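Local coordinates for protein endonuclease NucS (Thermococcus kodakarensis KOD1, PDB 5GKE) that cleaves DNA as a mismatch-restriction endonuclease, gripping a guanine of bound double-stranded DNA in its N-terminal domain, at residues N76-G81 with E103-E108. The protein carries 1 engineered substitution. Numbering follows the deposited sequence.
With nucleotides of chain D.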
loop_
_atom_site.group_PDB
_atom_site.type_symbol
_atom_site.label_atom_id
_atom_site.label_comp_id
_atom_site.label_asym_id
_atom_site.label_seq_id
_atom_site.Cartn_x
_atom_site.Cartn_y
_atom_site.Cartn_z
ATOM N N ASN A 76 -4.639 7.568 -9.507
ATOM C CA ASN A 76 -4.685 6.482 -10.496
ATOM C C ASN A 76 -3.271 6.008 -10.817
ATOM O O ASN A 76 -2.292 6.760 -10.651
ATOM C CB ASN A 76 -5.385 6.909 -11.784
ATOM C CG ASN A 76 -6.911 6.897 -11.667
ATOM O OD1 ASN A 76 -7.560 7.936 -11.731
ATOM N ND2 ASN A 76 -7.482 5.712 -11.514
ATOM N N TRP A 77 -3.146 4.747 -11.215
ATOM C CA TRP A 77 -1.824 4.205 -11.511
ATOM C C TRP A 77 -1.886 2.937 -12.333
ATOM O O TRP A 77 -2.931 2.307 -12.454
ATOM C CB TRP A 77 -1.043 3.911 -10.222
ATOM C CG TRP A 77 -1.628 2.734 -9.488
ATOM C CD1 TRP A 77 -1.213 1.435 -9.547
ATOM C CD2 TRP A 77 -2.758 2.752 -8.626
ATOM N NE1 TRP A 77 -2.013 0.645 -8.769
ATOM C CE2 TRP A 77 -2.982 1.433 -8.193
ATOM C CE3 TRP A 77 -3.616 3.762 -8.174
ATOM C CZ2 TRP A 77 -4.009 1.089 -7.327
ATOM C CZ3 TRP A 77 -4.643 3.422 -7.312
ATOM C CH2 TRP A 77 -4.832 2.097 -6.899
ATOM N N GLN A 78 -0.740 2.577 -12.895
ATOM C CA GLN A 78 -0.481 1.204 -13.285
ATOM C C GLN A 78 0.837 0.781 -12.667
ATOM O O GLN A 78 1.769 1.566 -12.605
ATOM C CB GLN A 78 -0.428 1.049 -14.804
ATOM C CG GLN A 78 -1.769 1.082 -15.500
ATOM C CD GLN A 78 -2.489 -0.257 -15.459
ATOM O OE1 GLN A 78 -2.759 -0.798 -14.383
ATOM N NE2 GLN A 78 -2.814 -0.796 -16.641
ATOM N N PRO A 79 0.912 -0.466 -12.201
ATOM C CA PRO A 79 2.126 -1.079 -11.651
ATOM C C PRO A 79 3.121 -1.469 -12.755
ATOM O O PRO A 79 2.728 -1.510 -13.920
ATOM C CB PRO A 79 1.579 -2.299 -10.903
ATOM C CG PRO A 79 0.316 -2.636 -11.618
ATOM C CD PRO A 79 -0.270 -1.332 -12.053
ATOM N N PRO A 80 4.394 -1.741 -12.398
ATOM C CA PRO A 80 5.440 -2.094 -13.368
ATOM C C PRO A 80 4.956 -3.144 -14.360
ATOM O O PRO A 80 4.200 -4.013 -13.966
ATOM C CB PRO A 80 6.540 -2.696 -12.495
ATOM C CG PRO A 80 6.359 -2.103 -11.191
ATOM C CD PRO A 80 4.886 -1.845 -11.015
ATOM N N GLY A 81 5.373 -3.062 -15.616
ATOM C CA GLY A 81 4.927 -4.012 -16.612
ATOM C C GLY A 81 3.870 -3.515 -17.584
ATOM O O GLY A 81 3.718 -4.072 -18.664
ATOM N N GLU A 103 -5.941 -4.629 -17.765
ATOM C CA GLU A 103 -6.217 -3.304 -17.239
ATOM C C GLU A 103 -5.807 -2.228 -18.239
ATOM O O GLU A 103 -4.716 -2.289 -18.806
ATOM C CB GLU A 103 -5.478 -3.096 -15.919
ATOM C CG GLU A 103 -5.864 -4.078 -14.824
ATOM C CD GLU A 103 -5.419 -3.624 -13.447
ATOM O OE1 GLU A 103 -6.296 -3.233 -12.638
ATOM O OE2 GLU A 103 -4.194 -3.666 -13.175
ATOM N N THR A 104 -6.671 -1.239 -18.448
ATOM C CA THR A 104 -6.298 -0.063 -19.219
ATOM C C THR A 104 -6.478 1.204 -18.394
ATOM O O THR A 104 -7.453 1.347 -17.655
ATOM C CB THR A 104 -7.103 0.068 -20.527
ATOM O OG1 THR A 104 -8.498 -0.092 -20.259
ATOM C CG2 THR A 104 -6.672 -0.973 -21.515
ATOM N N LEU A 105 -5.512 2.111 -18.521
ATOM C CA LEU A 105 -5.551 3.400 -17.853
ATOM C C LEU A 105 -5.507 4.523 -18.888
ATOM O O LEU A 105 -4.506 4.730 -19.509
ATOM C CB LEU A 105 -4.365 3.514 -16.881
ATOM C CG LEU A 105 -4.283 4.778 -16.032
ATOM C CD1 LEU A 105 -5.601 4.974 -15.307
ATOM C CD2 LEU A 105 -3.139 4.690 -15.040
ATOM N N GLU A 106 -6.567 5.282 -19.084
ATOM C CA GLU A 106 -6.478 6.310 -20.118
ATOM C C GLU A 106 -6.334 7.701 -19.532
ATOM O O GLU A 106 -7.167 8.132 -18.718
ATOM C CB GLU A 106 -7.699 6.262 -21.033
ATOM C CG GLU A 106 -7.641 5.164 -22.063
ATOM C CD GLU A 106 -8.792 5.224 -23.038
ATOM O OE1 GLU A 106 -9.859 5.760 -22.665
ATOM O OE2 GLU A 106 -8.631 4.738 -24.177
ATOM N N VAL A 107 -5.286 8.415 -19.939
ATOM C CA VAL A 107 -5.151 9.799 -19.494
ATOM C C VAL A 107 -5.287 10.759 -20.661
ATOM O O VAL A 107 -4.379 10.887 -21.490
ATOM C CB VAL A 107 -3.815 10.062 -18.788
ATOM C CG1 VAL A 107 -3.760 11.499 -18.300
ATOM C CG2 VAL A 107 -3.632 9.114 -17.635
ATOM N N GLU A 108 -6.423 11.451 -20.696
ATOM C CA GLU A 108 -6.699 12.435 -21.723
ATOM C C GLU A 108 -6.014 13.746 -21.376
ATOM O O GLU A 108 -6.351 14.378 -20.377
ATOM C CB GLU A 108 -8.203 12.652 -21.859
ATOM C CG GLU A 108 -8.583 13.530 -23.047
ATOM C CD GLU A 108 -10.051 13.942 -23.052
ATOM O OE1 GLU A 108 -10.866 13.301 -22.345
ATOM O OE2 GLU A 108 -10.385 14.914 -23.767
ATOM P P DG D 8 -8.858 0.679 -4.504
ATOM O OP1 DG D 8 -8.011 1.881 -4.718
ATOM O OP2 DG D 8 -10.231 0.856 -3.973
ATOM O "O5'" DG D 8 -8.950 -0.087 -5.898
ATOM C "C5'" DG D 8 -9.654 -1.307 -5.999
ATOM C "C4'" DG D 8 -8.906 -2.280 -6.883
ATOM O "O4'" DG D 8 -8.707 -1.676 -8.178
ATOM C "C3'" DG D 8 -7.514 -2.665 -6.383
ATOM O "O3'" DG D 8 -7.220 -3.996 -6.735
ATOM C "C2'" DG D 8 -6.599 -1.692 -7.111
ATOM C "C1'" DG D 8 -7.321 -1.526 -8.439
ATOM N N9 DG D 8 -7.102 -0.214 -9.024
ATOM C C8 DG D 8 -7.676 0.967 -8.626
ATOM N N7 DG D 8 -7.280 1.993 -9.317
ATOM C C5 DG D 8 -6.380 1.458 -10.229
ATOM C C6 DG D 8 -5.631 2.095 -11.239
ATOM O O6 DG D 8 -5.610 3.297 -11.532
ATOM N N1 DG D 8 -4.837 1.192 -11.941
ATOM C C2 DG D 8 -4.777 -0.163 -11.695
ATOM N N2 DG D 8 -3.959 -0.871 -12.482
ATOM N N3 DG D 8 -5.476 -0.774 -10.748
ATOM C C4 DG D 8 -6.253 0.100 -10.056
#
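Leu105 swings CG away from its own N (chi1 -177°), which brings CD2 against the backbone of Trp77, 3.5 Å from the carbonyl C of that residue, while Gln78, bent at chi2 (-82°), turns its amide toward Glu103. The Leu105 and Gln78 side chains run past one another in opposite directions, CB of Leu105 lying 3.8 Å from CG of Gln78, and Val39 and Ile66 also pack on the leucine. The amide of Gln78 and the carboxylate of Glu103 are steeply inclined to each other, and the carboxylate points toward N2 of guanine DG8 of chain D.

The base is gripped at both outer groups of its Watson-Crick edge. Its O6 accepts a bond from ND2 of Asn76 (3.1 Å), which also bonds Ser47, and another from the backbone N of Trp77 (2.9 Å), both nearly straight. Across N1, the amino group N2 donates to OE2 of Glu103 over 2.9 Å, a more bent bond. Salt bridges to Arg98 and Arg44 and a hydrogen bond with Tyr41 probably hold this carboxylate in its rotation and favour its ionised form. The Trp77 indole stacks on the purine in an offset manner, guanine C5 standing 3.6 Å above the ring plane, while its NE1 bonds a DNA phosphate and Arg72 of the second subunit makes a cation-pi contact. Replacing Trp77 with an alanine is likely to leave the purine without the indole against its face and that phosphate without its NE1 partner. With the Trp77 backbone lying along the Watson-Crick edge, where a pairing base would sit, and the indole against the base face, this site in the PH-like domain is consistent with a recognition pocket for a flipped-out base.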